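PDB 2E8B: probable molybdenum cofactor guanylyltransferase from Aquifex aeolicus, which probably transfers a GMP moiety from GTP to the molybdenum-molybdopterin cofactor, forming molybdopterin guanine dinucleotide with release of diphosphate. Local coordinates for residues Glu44-Thr49 / Phe101-Asp106; Lys51-Glu56 / Tyr117-Phe122; Ile59-Lys62 / Lys66-Phe69; Ile86-Ala91 / Glu147-Arg152; Glu132-Leu137 / Val167-Val172. All coordinates share one frame; numbering follows the deposited sequence.

Contact 1: residues Glu44-Thr49 / Phe101-Asp106; sequences ERVYET and FVLSGD
The carbonyl oxygen of R45, one residue before the V46 that packs on L103, is gripped twice by T49. Besides the helical bond from T49 N (2.9 Å to R45 O), T49 OG1 donates to R45 O at 3.0 Å from the opposite face of the carbonyl plane, so the hydroxyl is satisfied within its own helix. Across the contact the chemistry is apolar. Helix 32-51 packs here on the parallel part of the sheet in the Rossmann-like GT-A domain, V46 also touching V19 of strand 16-22. V46 and L103 reach toward each other tip to tip, V46 CG1 lying 3.5 Å from L103 CD2. L103 CG stands anti to the backbone N (chi1 -169°), which carries CD2 toward the helix. The second valine branch turns to the strand's end, with V46 CG2 4.1 Å from G105 O, and a branched residue thus suits the place. The backbones are nearest at 6.0 Å, between the CA atoms of V46 and G105. With an alanine in place of V46, L103 CD2 would probably lose its packing partner and a gap would open between helix and strand. S104 OG donates to D106 OD1 at 2.6 Å from above the carboxylate plane; D106 is predicted to bind GTP and magnesium. The buried joint therefore rests on methyl packing, while T49 and S104 find acceptors in their own segments.

Contact 2: residues Lys51-Glu56 / Tyr117-Phe122; sequences KSVFKE and YVLENF
In the layered alpha/beta fold of this GT-A-type domain, the connection from helix 32-51 into strand 56-61 packs against helix 112-120 where V53 and F54 meet L119. A single methyl carries most of the touch: L119 CD1 lies 3.8 Å from V53 CG1 and equally 3.8 Å from F54 CE1. Valine and leucine meet tip to tip, whereas L119 and F54 come from opposite directions, the methyl oblique to the ring. With CG1 anti to the backbone N (chi1 172°), V53 also lays this branch over the centre of the F54 ring, 3.6 Å above its plane, helping to hold it. The loop is tied by K51 NZ, which donates to F54 O at 2.7 Å nearly along the C=O axis. N121, the first residue past the helix, turns ND2 back to Y117 O at 2.9 Å, while N121 N reaches that oxygen from the opposite face. Three apolar side chains suit this buried spot, which F101 of strand 99-104 completes by touching F54 and L119, with V115 and L116 alongside.

Contact 3: residues Ile59-Lys62 / Lys66-Phe69; sequences IVAK and KFSF
A61 on strand 56-61 and F67 in the loop that follows it come no nearer than 7.9 Å between their CA atoms, too far for backbone contact, so side chains make the contact. The F67 ring does most of this. A61 CB sits 3.5 Å from F67 CD2 and is just as near the adjoining CE2, meeting the ring obliquely. I59, two residues earlier and so on the same face of the strand, adds a looser touch from I59 CG2 to F67 CG at 4.5 Å. A small alanine lets the large ring come close to the strand, while V60 points to the other side. F67 has its CG anti to the carbonyl carbon (chi1 -66°), which directs the ring back at the strand that the chain has just left. This is the Rossmann-like parallel part of the sheet, in which strand 56-61 lies between strands 16-22 and 74-76. F67 also touches I43 of helix 32-51 and A21, a residue predicted to bind GTP. At the strand's end, K62 NZ forms a salt bridge with D77, another predicted GTP ligand, and hydrogen bonds to the carbonyls of F79 and E81.

Contact 4: residues Ile86-Ala91 / Glu147-Arg152; sequences IGLYTA and EKIEER
L88 and Y89 on one helix and I149 and E150 on the other join two helices, 84-94 and 146-154, of the alpha/beta domain. The axes of segments 86-91 and 147-152 approach to 10.1 Å and run roughly antiparallel, crossing at -144°. The apolar part is made by three residues. L88 and I149 cross at about a right angle, L88 CD2 lying 3.9 Å from I149 CD1, the tip of an isoleucine chain extended at chi2. The other isoleucine branch is used too, with I149 CG2 4.1 Å from Y89 CB. A beta-branched residue suits this position because each arm finds a different partner, and L163 of helix 160-167 backs both L88 and I149. The aromatic-polar part lies toward the more open side. Y89 holds CG anti to the backbone N (chi1 165°), a torsion that carries the ring to E150. There E150 OE1 comes to the ring edge, 3.8 Å from Y89 CE1 and near the ring plane, the carboxylate plane standing 87° from it. This may be mildly favourable electrostatically, but it is not a hydrogen bond. Among the charges, K148 NZ makes a salt bridge with E151 OE2 at 3.3 Å, whose hydrogen bond is weak, and K148 and R152 form salt bridges to D166, joining helices 146-154 and 160-167. Within helix 84-94, T90 OG1 donates to I86 O at 2.9 Å, opposite in face to the bond from T90 N.

Contact 5: residues Glu132-Leu137 / Val167-Val172; sequences EKLHTL and VGYNEV
L134 spreads both methyls against Y169 at the protein surface. L134 CD2 lies 3.9 Å from Y169 CE2, and CD1 is nearly as close, at 4.0 Å from that same Y169 CE2. The leucine and the ring come from opposite directions and meet obliquely. Y169 takes the crowded position between its backbone N and carbonyl carbon (chi1 67°), which turns the ring toward the leucine. The E171 side chain crosses L134 at about a right angle and brings OE2 within 4.1 Å of L134 CD1; that oxygen's real mate is K130, with which it forms a salt bridge. An alanine at L134 would probably leave the Y169 ring without its apolar cover on this side and freer to turn. G168 follows helix 160-167 with positive phi (93°), where a side chain would jam against the preceding carbonyl oxygen, and the chain then straightens into Y169. H135 is the centre of an inverse gamma turn, with a weak bond from T136 N to L134 O. Strands 134-135 and 170-173 do not pair with each other: strand 126-130 pairs antiparallel with the first and parallel with the second, its V128 touching L134 and Y169, while L164 of helix 160-167 packs on Y169.

Overall arrangement
From the N terminus, helix 32-51 gives the first segment of contact 1 and the loop after it the first of contact 2. Strand 56-61 then opens contact 3, which closes at once within the next loop and is nested inside the loops closed by both contact 1 and contact 2. Helix 84-94 opens contact 4 before contacts 1 and 2 close on strand 99-104 and helix 112-120, so contacts 1, 2 and 4 cross one another. Contact 5 opens before contact 4 closes, and crosses it alone. Contacts 1 and 3 tie the parallel N-terminal half together; contact 2 joins the loop after helix 32-51 to helix 112-120, contact 4 joins helix 146-154 to helix 84-94, and contact 5 ties two strands that both pair with strand 126-130.

Contact 1: residues Glu44-Thr49 / Phe101-Asp106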
# COMPACT_ATOMS: atom_id res chain seq x y z
N GLU A 44 3.50 11.01 5.19
CA GLU A 44 2.60 11.69 6.11
C GLU A 44 1.32 12.02 5.35
O GLU A 44 0.21 11.81 5.85
CB GLU A 44 3.25 12.98 6.63
CG GLU A 44 2.44 13.72 7.67
CD GLU A 44 3.14 14.99 8.15
OE1 GLU A 44 3.32 15.91 7.33
OE2 GLU A 44 3.50 15.05 9.34
N ARG A 45 1.47 12.53 4.14
CA ARG A 45 0.32 12.88 3.32
C ARG A 45 -0.50 11.65 2.94
O ARG A 45 -1.73 11.69 2.96
CB ARG A 45 0.76 13.61 2.05
CG ARG A 45 1.41 14.97 2.30
CD ARG A 45 1.25 15.89 1.09
NE ARG A 45 2.01 15.43 -0.07
CZ ARG A 45 3.33 15.57 -0.21
NH1 ARG A 45 4.04 16.16 0.74
NH2 ARG A 45 3.93 15.13 -1.31
N VAL A 46 0.18 10.56 2.59
CA VAL A 46 -0.52 9.34 2.21
C VAL A 46 -1.33 8.83 3.39
O VAL A 46 -2.46 8.37 3.23
CB VAL A 46 0.46 8.24 1.77
CG1 VAL A 46 -0.28 6.93 1.54
CG2 VAL A 46 1.17 8.66 0.49
N TYR A 47 -0.74 8.91 4.58
CA TYR A 47 -1.39 8.46 5.80
C TYR A 47 -2.65 9.27 6.08
O TYR A 47 -3.70 8.71 6.39
CB TYR A 47 -0.42 8.58 6.98
CG TYR A 47 -1.05 8.26 8.31
CD1 TYR A 47 -1.58 7.00 8.57
CD2 TYR A 47 -1.12 9.22 9.32
CE1 TYR A 47 -2.18 6.70 9.79
CE2 TYR A 47 -1.72 8.94 10.54
CZ TYR A 47 -2.24 7.68 10.77
OH TYR A 47 -2.82 7.39 11.98
N GLU A 48 -2.54 10.59 5.96
CA GLU A 48 -3.69 11.45 6.21
C GLU A 48 -4.78 11.19 5.17
O GLU A 48 -5.96 11.17 5.49
CB GLU A 48 -3.25 12.91 6.19
CG GLU A 48 -2.19 13.21 7.24
CD GLU A 48 -1.93 14.69 7.43
OE1 GLU A 48 -1.56 15.36 6.44
OE2 GLU A 48 -2.09 15.18 8.56
N THR A 49 -4.38 10.96 3.92
CA THR A 49 -5.34 10.67 2.87
C THR A 49 -6.09 9.38 3.22
O THR A 49 -7.31 9.31 3.12
CB THR A 49 -4.64 10.49 1.51
OG1 THR A 49 -4.05 11.73 1.12
CG2 THR A 49 -5.64 10.05 0.45
N PHE A 101 -7.30 -2.55 2.38
CA PHE A 101 -6.66 -1.73 1.38
C PHE A 101 -5.16 -1.68 1.65
O PHE A 101 -4.72 -1.74 2.81
CB PHE A 101 -7.23 -0.31 1.38
CG PHE A 101 -7.09 0.38 0.05
CD1 PHE A 101 -5.93 1.06 -0.28
CD2 PHE A 101 -8.11 0.29 -0.89
CE1 PHE A 101 -5.77 1.63 -1.54
CE2 PHE A 101 -7.96 0.86 -2.16
CZ PHE A 101 -6.79 1.53 -2.48
N VAL A 102 -4.38 -1.60 0.58
CA VAL A 102 -2.93 -1.53 0.67
C VAL A 102 -2.53 -0.30 -0.12
O VAL A 102 -2.96 -0.11 -1.26
CB VAL A 102 -2.27 -2.78 0.06
CG1 VAL A 102 -0.75 -2.61 0.03
CG2 VAL A 102 -2.63 -4.01 0.89
N LEU A 103 -1.70 0.54 0.49
CA LEU A 103 -1.29 1.79 -0.13
C LEU A 103 0.18 2.06 0.13
O LEU A 103 0.61 2.15 1.28
CB LEU A 103 -2.16 2.91 0.46
CG LEU A 103 -2.20 4.32 -0.12
CD1 LEU A 103 -2.62 4.28 -1.58
CD2 LEU A 103 -3.19 5.16 0.69
N SER A 104 0.97 2.17 -0.94
CA SER A 104 2.39 2.45 -0.80
C SER A 104 2.58 3.84 -0.19
O SER A 104 1.84 4.77 -0.51
CB SER A 104 3.07 2.39 -2.18
OG SER A 104 4.46 2.58 -2.06
N GLY A 105 3.56 3.97 0.70
CA GLY A 105 3.80 5.25 1.33
C GLY A 105 4.65 6.24 0.55
O GLY A 105 5.03 7.28 1.09
N ASP A 106 4.94 5.94 -0.71
CA ASP A 106 5.77 6.83 -1.53
C ASP A 106 5.05 7.48 -2.71
O ASP A 106 5.66 7.78 -3.74
CB ASP A 106 6.98 6.05 -2.05
CG ASP A 106 6.59 4.93 -2.99
OD1 ASP A 106 5.38 4.71 -3.18
OD2 ASP A 106 7.50 4.27 -3.54

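Contact 2: residues Lys51-Glu56 / Tyr117-Phe122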
# COMPACT_ATOMS: atom_id res chain seq x y z
N LYS A 51 -6.56 8.05 6.19
CA LYS A 51 -7.43 8.28 7.34
C LYS A 51 -8.72 8.99 6.96
O LYS A 51 -9.72 8.89 7.67
CB LYS A 51 -6.71 9.08 8.42
CG LYS A 51 -5.82 8.24 9.33
CD LYS A 51 -6.55 7.70 10.57
CE LYS A 51 -7.66 6.69 10.26
NZ LYS A 51 -9.00 7.33 10.08
N SER A 52 -8.72 9.71 5.84
CA SER A 52 -9.93 10.42 5.41
C SER A 52 -10.92 9.45 4.78
O SER A 52 -12.09 9.78 4.59
CB SER A 52 -9.59 11.54 4.42
OG SER A 52 -9.23 11.05 3.13
N VAL A 53 -10.46 8.25 4.47
CA VAL A 53 -11.29 7.22 3.86
C VAL A 53 -11.60 6.01 4.74
O VAL A 53 -12.70 5.46 4.68
CB VAL A 53 -10.65 6.71 2.54
CG1 VAL A 53 -11.42 5.51 2.00
CG2 VAL A 53 -10.61 7.83 1.51
N PHE A 54 -10.63 5.60 5.56
CA PHE A 54 -10.80 4.41 6.40
C PHE A 54 -10.90 4.64 7.90
O PHE A 54 -10.31 5.57 8.44
CB PHE A 54 -9.66 3.44 6.12
CG PHE A 54 -9.51 3.08 4.66
CD1 PHE A 54 -10.35 2.15 4.07
CD2 PHE A 54 -8.53 3.70 3.88
CE1 PHE A 54 -10.23 1.83 2.72
CE2 PHE A 54 -8.40 3.39 2.53
CZ PHE A 54 -9.25 2.45 1.95
N LYS A 55 -11.65 3.76 8.57
CA LYS A 55 -11.84 3.83 10.01
C LYS A 55 -10.52 3.55 10.73
O LYS A 55 -10.22 4.15 11.76
CB LYS A 55 -12.89 2.81 10.45
CG LYS A 55 -14.21 2.93 9.69
CD LYS A 55 -15.21 1.83 10.06
CE LYS A 55 -15.71 1.98 11.49
NZ LYS A 55 -16.84 1.06 11.78
N GLU A 56 -9.74 2.63 10.17
CA GLU A 56 -8.45 2.28 10.76
C GLU A 56 -7.35 2.26 9.71
O GLU A 56 -7.53 1.72 8.62
CB GLU A 56 -8.53 0.92 11.45
CG GLU A 56 -9.62 0.85 12.51
CD GLU A 56 -9.53 -0.41 13.35
OE1 GLU A 56 -9.51 -1.52 12.76
OE2 GLU A 56 -9.50 -0.29 14.59
N TYR A 117 -12.24 5.31 -5.94
CA TYR A 117 -12.58 4.71 -7.22
C TYR A 117 -12.20 3.24 -7.20
O TYR A 117 -12.92 2.39 -7.73
CB TYR A 117 -11.86 5.41 -8.38
CG TYR A 117 -12.36 4.96 -9.75
CD1 TYR A 117 -13.61 5.35 -10.22
CD2 TYR A 117 -11.58 4.13 -10.56
CE1 TYR A 117 -14.08 4.93 -11.47
CE2 TYR A 117 -12.03 3.70 -11.81
CZ TYR A 117 -13.28 4.11 -12.25
OH TYR A 117 -13.76 3.67 -13.47
N VAL A 118 -11.06 2.93 -6.58
CA VAL A 118 -10.63 1.54 -6.50
C VAL A 118 -11.61 0.77 -5.63
O VAL A 118 -12.02 -0.33 -6.00
CB VAL A 118 -9.20 1.42 -5.93
CG1 VAL A 118 -8.84 -0.05 -5.71
CG2 VAL A 118 -8.21 2.02 -6.92
N LEU A 119 -12.00 1.35 -4.50
CA LEU A 119 -12.95 0.68 -3.61
C LEU A 119 -14.27 0.39 -4.32
O LEU A 119 -14.85 -0.69 -4.16
CB LEU A 119 -13.24 1.54 -2.38
CG LEU A 119 -12.13 1.67 -1.33
CD1 LEU A 119 -12.60 2.58 -0.20
CD2 LEU A 119 -11.78 0.30 -0.80
N GLU A 120 -14.75 1.36 -5.09
CA GLU A 120 -16.01 1.20 -5.81
C GLU A 120 -15.93 0.05 -6.81
O GLU A 120 -16.92 -0.65 -7.04
CB GLU A 120 -16.37 2.50 -6.54
CG GLU A 120 -17.69 2.43 -7.31
CD GLU A 120 -18.00 3.72 -8.07
OE1 GLU A 120 -17.85 4.81 -7.47
OE2 GLU A 120 -18.41 3.64 -9.25
N ASN A 121 -14.76 -0.14 -7.40
CA ASN A 121 -14.56 -1.18 -8.41
C ASN A 121 -13.89 -2.45 -7.90
O ASN A 121 -13.42 -3.27 -8.70
CB ASN A 121 -13.74 -0.60 -9.57
CG ASN A 121 -14.53 0.38 -10.39
OD1 ASN A 121 -15.36 -0.01 -11.21
ND2 ASN A 121 -14.31 1.67 -10.16
N PHE A 122 -13.86 -2.64 -6.59
CA PHE A 122 -13.23 -3.82 -6.02
C PHE A 122 -13.93 -5.13 -6.38
O PHE A 122 -15.16 -5.23 -6.37
CB PHE A 122 -13.14 -3.71 -4.50
CG PHE A 122 -12.75 -5.00 -3.82
CD1 PHE A 122 -11.56 -5.64 -4.17
CD2 PHE A 122 -13.57 -5.58 -2.87
CE1 PHE A 122 -11.20 -6.85 -3.57
CE2 PHE A 122 -13.22 -6.79 -2.27
CZ PHE A 122 -12.04 -7.43 -2.62

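Contact 3: residues Ile59-Lys62 / Lys66-Phe69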
# COMPACT_ATOMS: atom_id res chain seq x y z
N ILE A 59 0.53 1.66 9.74
CA ILE A 59 1.76 1.86 9.00
C ILE A 59 2.55 0.57 9.14
O ILE A 59 2.76 0.09 10.25
CB ILE A 59 2.60 3.01 9.59
CG1 ILE A 59 1.80 4.32 9.56
CG2 ILE A 59 3.90 3.13 8.82
CD1 ILE A 59 1.51 4.85 8.17
N VAL A 60 2.96 -0.00 8.01
CA VAL A 60 3.76 -1.22 8.06
C VAL A 60 5.21 -0.79 7.91
O VAL A 60 5.59 -0.22 6.88
CB VAL A 60 3.39 -2.18 6.92
CG1 VAL A 60 4.34 -3.38 6.92
CG2 VAL A 60 1.94 -2.65 7.07
N ALA A 61 6.02 -1.04 8.93
CA ALA A 61 7.43 -0.66 8.89
C ALA A 61 8.29 -1.60 9.73
O ALA A 61 7.78 -2.30 10.60
CB ALA A 61 7.59 0.77 9.39
N LYS A 62 9.59 -1.60 9.45
CA LYS A 62 10.53 -2.46 10.19
C LYS A 62 11.03 -1.79 11.47
O LYS A 62 11.60 -2.44 12.35
CB LYS A 62 11.74 -2.81 9.31
CG LYS A 62 11.43 -3.59 8.04
CD LYS A 62 12.70 -4.03 7.35
CE LYS A 62 12.42 -4.74 6.03
NZ LYS A 62 11.65 -6.00 6.22
N LYS A 66 11.14 4.95 14.03
CA LYS A 66 11.45 5.66 12.80
C LYS A 66 10.21 6.38 12.26
O LYS A 66 10.33 7.35 11.51
CB LYS A 66 11.97 4.66 11.75
CG LYS A 66 12.29 5.26 10.39
CD LYS A 66 12.94 4.21 9.50
CE LYS A 66 13.37 4.78 8.16
NZ LYS A 66 12.22 5.20 7.31
N PHE A 67 9.03 5.92 12.66
CA PHE A 67 7.78 6.53 12.20
C PHE A 67 6.90 7.07 13.32
O PHE A 67 5.69 7.23 13.15
CB PHE A 67 7.01 5.52 11.35
CG PHE A 67 7.69 5.18 10.07
CD1 PHE A 67 7.61 6.04 8.98
CD2 PHE A 67 8.50 4.06 9.98
CE1 PHE A 67 8.33 5.79 7.82
CE2 PHE A 67 9.22 3.79 8.81
CZ PHE A 67 9.14 4.66 7.73
N SER A 68 7.51 7.35 14.46
CA SER A 68 6.77 7.89 15.59
C SER A 68 6.21 9.26 15.21
O SER A 68 5.18 9.68 15.74
CB SER A 68 7.68 8.04 16.81
OG SER A 68 8.24 6.80 17.18
N PHE A 69 6.88 9.94 14.29
CA PHE A 69 6.46 11.27 13.86
C PHE A 69 5.09 11.29 13.18
O PHE A 69 4.50 12.35 13.00
CB PHE A 69 7.51 11.89 12.94
CG PHE A 69 7.55 11.30 11.55
CD1 PHE A 69 6.76 11.82 10.53
CD2 PHE A 69 8.40 10.23 11.26
CE1 PHE A 69 6.80 11.29 9.25
CE2 PHE A 69 8.45 9.69 9.97
CZ PHE A 69 7.65 10.22 8.96

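Contact 4: residues Ile86-Ala91 / Glu147-Arg152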
# COMPACT_ATOMS: atom_id res chain seq x y z
N ILE A 86 6.91 -8.77 1.34
CA ILE A 86 7.00 -9.00 2.78
C ILE A 86 6.13 -7.99 3.52
O ILE A 86 5.55 -8.30 4.56
CB ILE A 86 8.46 -8.92 3.26
CG1 ILE A 86 9.23 -10.14 2.72
CG2 ILE A 86 8.52 -8.85 4.78
CD1 ILE A 86 10.69 -10.20 3.12
N GLY A 87 6.01 -6.78 2.98
CA GLY A 87 5.17 -5.78 3.61
C GLY A 87 3.71 -6.20 3.44
O GLY A 87 2.88 -6.01 4.33
N LEU A 88 3.41 -6.78 2.27
CA LEU A 88 2.07 -7.25 1.96
C LEU A 88 1.71 -8.39 2.90
O LEU A 88 0.62 -8.43 3.45
CB LEU A 88 2.02 -7.73 0.51
CG LEU A 88 0.67 -8.19 -0.05
CD1 LEU A 88 -0.32 -7.04 0.02
CD2 LEU A 88 0.83 -8.67 -1.49
N TYR A 89 2.64 -9.32 3.09
CA TYR A 89 2.43 -10.45 3.98
C TYR A 89 2.13 -9.94 5.38
O TYR A 89 1.19 -10.38 6.04
CB TYR A 89 3.69 -11.33 4.00
CG TYR A 89 3.74 -12.33 5.14
CD1 TYR A 89 2.95 -13.47 5.13
CD2 TYR A 89 4.55 -12.10 6.25
CE1 TYR A 89 2.98 -14.38 6.18
CE2 TYR A 89 4.58 -13.00 7.32
CZ TYR A 89 3.79 -14.13 7.27
OH TYR A 89 3.81 -15.02 8.33
N THR A 90 2.94 -8.99 5.84
CA THR A 90 2.77 -8.42 7.17
C THR A 90 1.40 -7.78 7.33
O THR A 90 0.77 -7.91 8.37
CB THR A 90 3.86 -7.38 7.46
OG1 THR A 90 5.14 -8.01 7.38
CG2 THR A 90 3.68 -6.78 8.85
N ALA A 91 0.94 -7.08 6.30
CA ALA A 91 -0.36 -6.43 6.34
C ALA A 91 -1.49 -7.45 6.44
O ALA A 91 -2.38 -7.32 7.28
CB ALA A 91 -0.55 -5.56 5.09
N GLU A 147 -2.15 -17.66 2.73
CA GLU A 147 -1.52 -18.96 2.54
C GLU A 147 -0.63 -19.01 1.30
O GLU A 147 0.50 -19.52 1.34
CB GLU A 147 -2.58 -20.06 2.43
CG GLU A 147 -2.02 -21.42 2.06
CD GLU A 147 -3.07 -22.51 2.05
OE1 GLU A 147 -4.06 -22.39 1.29
OE2 GLU A 147 -2.91 -23.50 2.81
N LYS A 148 -1.14 -18.48 0.18
CA LYS A 148 -0.39 -18.47 -1.07
C LYS A 148 0.82 -17.55 -1.03
O LYS A 148 1.88 -17.89 -1.54
CB LYS A 148 -1.31 -18.05 -2.22
CG LYS A 148 -2.31 -19.12 -2.65
CD LYS A 148 -1.83 -19.87 -3.90
CE LYS A 148 -0.49 -20.55 -3.69
NZ LYS A 148 -0.05 -21.28 -4.91
N ILE A 149 0.65 -16.37 -0.43
CA ILE A 149 1.74 -15.42 -0.34
C ILE A 149 2.85 -16.03 0.51
O ILE A 149 4.03 -15.96 0.16
CB ILE A 149 1.28 -14.10 0.32
CG1 ILE A 149 0.24 -13.42 -0.58
CG2 ILE A 149 2.47 -13.18 0.55
CD1 ILE A 149 -0.28 -12.11 -0.03
N GLU A 150 2.46 -16.64 1.62
CA GLU A 150 3.41 -17.26 2.52
C GLU A 150 4.16 -18.39 1.81
O GLU A 150 5.36 -18.58 2.01
CB GLU A 150 2.68 -17.81 3.74
CG GLU A 150 3.60 -18.14 4.88
CD GLU A 150 2.85 -18.73 6.05
OE1 GLU A 150 1.98 -18.04 6.62
OE2 GLU A 150 3.14 -19.89 6.40
N GLU A 151 3.44 -19.13 0.98
CA GLU A 151 4.01 -20.24 0.23
C GLU A 151 5.09 -19.76 -0.74
O GLU A 151 6.19 -20.33 -0.79
CB GLU A 151 2.90 -20.96 -0.54
CG GLU A 151 3.35 -22.16 -1.35
CD GLU A 151 2.19 -22.83 -2.03
OE1 GLU A 151 1.22 -23.19 -1.33
OE2 GLU A 151 2.23 -23.00 -3.27
N ARG A 152 4.78 -18.73 -1.51
CA ARG A 152 5.74 -18.20 -2.48
C ARG A 152 6.96 -17.57 -1.80
O ARG A 152 8.09 -17.77 -2.25
CB ARG A 152 5.06 -17.18 -3.39
CG ARG A 152 3.89 -17.76 -4.20
CD ARG A 152 3.47 -16.81 -5.32
NE ARG A 152 4.44 -16.79 -6.40
CZ ARG A 152 4.51 -17.70 -7.36
NH1 ARG A 152 3.65 -18.71 -7.38
NH2 ARG A 152 5.43 -17.61 -8.31

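Contact 5: residues Glu132-Leu137 / Val167-Val172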
# COMPACT_ATOMS: atom_id res chain seq x y z
N GLU A 132 -0.33 3.31 -16.79
CA GLU A 132 0.55 2.72 -17.79
C GLU A 132 1.25 1.57 -17.06
O GLU A 132 1.65 0.58 -17.67
CB GLU A 132 1.60 3.74 -18.25
CG GLU A 132 1.03 4.85 -19.10
CD GLU A 132 0.48 4.34 -20.41
OE1 GLU A 132 1.25 3.68 -21.15
OE2 GLU A 132 -0.71 4.59 -20.71
N LYS A 133 1.36 1.73 -15.75
CA LYS A 133 1.99 0.75 -14.88
C LYS A 133 0.97 0.05 -13.99
O LYS A 133 -0.08 0.61 -13.67
CB LYS A 133 3.02 1.45 -13.99
CG LYS A 133 3.48 0.65 -12.78
CD LYS A 133 4.47 1.43 -11.93
CE LYS A 133 4.89 0.62 -10.72
NZ LYS A 133 6.00 1.27 -9.98
N LEU A 134 1.29 -1.18 -13.58
CA LEU A 134 0.40 -1.92 -12.69
C LEU A 134 0.83 -1.53 -11.27
O LEU A 134 1.97 -1.79 -10.87
CB LEU A 134 0.57 -3.43 -12.88
CG LEU A 134 -0.32 -4.28 -11.97
CD1 LEU A 134 -1.78 -4.09 -12.35
CD2 LEU A 134 0.08 -5.75 -12.08
N HIS A 135 -0.06 -0.89 -10.53
CA HIS A 135 0.28 -0.48 -9.18
C HIS A 135 -0.08 -1.55 -8.17
O HIS A 135 -1.15 -1.51 -7.56
CB HIS A 135 -0.40 0.84 -8.87
CG HIS A 135 -0.01 1.93 -9.81
ND1 HIS A 135 -0.67 2.18 -10.99
CD2 HIS A 135 1.06 2.77 -9.79
CE1 HIS A 135 -0.03 3.12 -11.66
NE2 HIS A 135 1.02 3.49 -10.96
N THR A 136 0.84 -2.49 -8.00
CA THR A 136 0.66 -3.61 -7.10
C THR A 136 0.41 -3.21 -5.66
O THR A 136 -0.18 -3.98 -4.89
CB THR A 136 1.90 -4.52 -7.11
OG1 THR A 136 3.05 -3.76 -6.73
CG2 THR A 136 2.11 -5.11 -8.49
N LEU A 137 0.86 -2.02 -5.29
CA LEU A 137 0.68 -1.56 -3.92
C LEU A 137 -0.38 -0.47 -3.74
O LEU A 137 -0.30 0.34 -2.81
CB LEU A 137 2.01 -1.09 -3.34
CG LEU A 137 3.13 -2.14 -3.41
CD1 LEU A 137 4.42 -1.59 -2.80
CD2 LEU A 137 2.69 -3.40 -2.67
N VAL A 167 -2.50 -16.12 -8.10
CA VAL A 167 -3.80 -16.00 -7.45
C VAL A 167 -4.89 -15.34 -8.29
O VAL A 167 -6.08 -15.53 -8.02
CB VAL A 167 -3.68 -15.23 -6.12
CG1 VAL A 167 -2.65 -15.90 -5.23
CG2 VAL A 167 -3.28 -13.78 -6.39
N GLY A 168 -4.48 -14.58 -9.31
CA GLY A 168 -5.44 -13.89 -10.15
C GLY A 168 -5.67 -12.49 -9.61
O GLY A 168 -5.60 -12.26 -8.40
N TYR A 169 -5.95 -11.54 -10.49
CA TYR A 169 -6.19 -10.17 -10.05
C TYR A 169 -7.00 -9.37 -11.05
O TYR A 169 -7.08 -9.72 -12.23
CB TYR A 169 -4.85 -9.47 -9.77
CG TYR A 169 -4.00 -9.23 -11.00
CD1 TYR A 169 -3.17 -10.23 -11.50
CD2 TYR A 169 -4.01 -7.99 -11.66
CE1 TYR A 169 -2.36 -10.01 -12.61
CE2 TYR A 169 -3.20 -7.77 -12.77
CZ TYR A 169 -2.38 -8.78 -13.24
OH TYR A 169 -1.57 -8.55 -14.33
N ASN A 170 -7.61 -8.30 -10.55
CA ASN A 170 -8.42 -7.43 -11.38
C ASN A 170 -7.78 -6.06 -11.50
O ASN A 170 -7.36 -5.48 -10.49
CB ASN A 170 -9.81 -7.29 -10.77
CG ASN A 170 -10.51 -8.63 -10.62
OD1 ASN A 170 -10.93 -9.22 -11.61
ND2 ASN A 170 -10.63 -9.11 -9.39
N GLU A 171 -7.70 -5.54 -12.72
CA GLU A 171 -7.13 -4.21 -12.94
C GLU A 171 -8.24 -3.18 -12.85
O GLU A 171 -9.33 -3.37 -13.40
CB GLU A 171 -6.52 -4.07 -14.33
CG GLU A 171 -5.25 -4.84 -14.61
CD GLU A 171 -4.64 -4.43 -15.94
OE1 GLU A 171 -5.41 -3.98 -16.83
OE2 GLU A 171 -3.42 -4.56 -16.12
N VAL A 172 -7.96 -2.08 -12.17
CA VAL A 172 -8.92 -1.00 -12.10
C VAL A 172 -8.28 0.10 -12.93
O VAL A 172 -7.30 0.71 -12.51
CB VAL A 172 -9.13 -0.51 -10.65
CG1 VAL A 172 -10.10 0.67 -10.63
CG2 VAL A 172 -9.67 -1.63 -9.79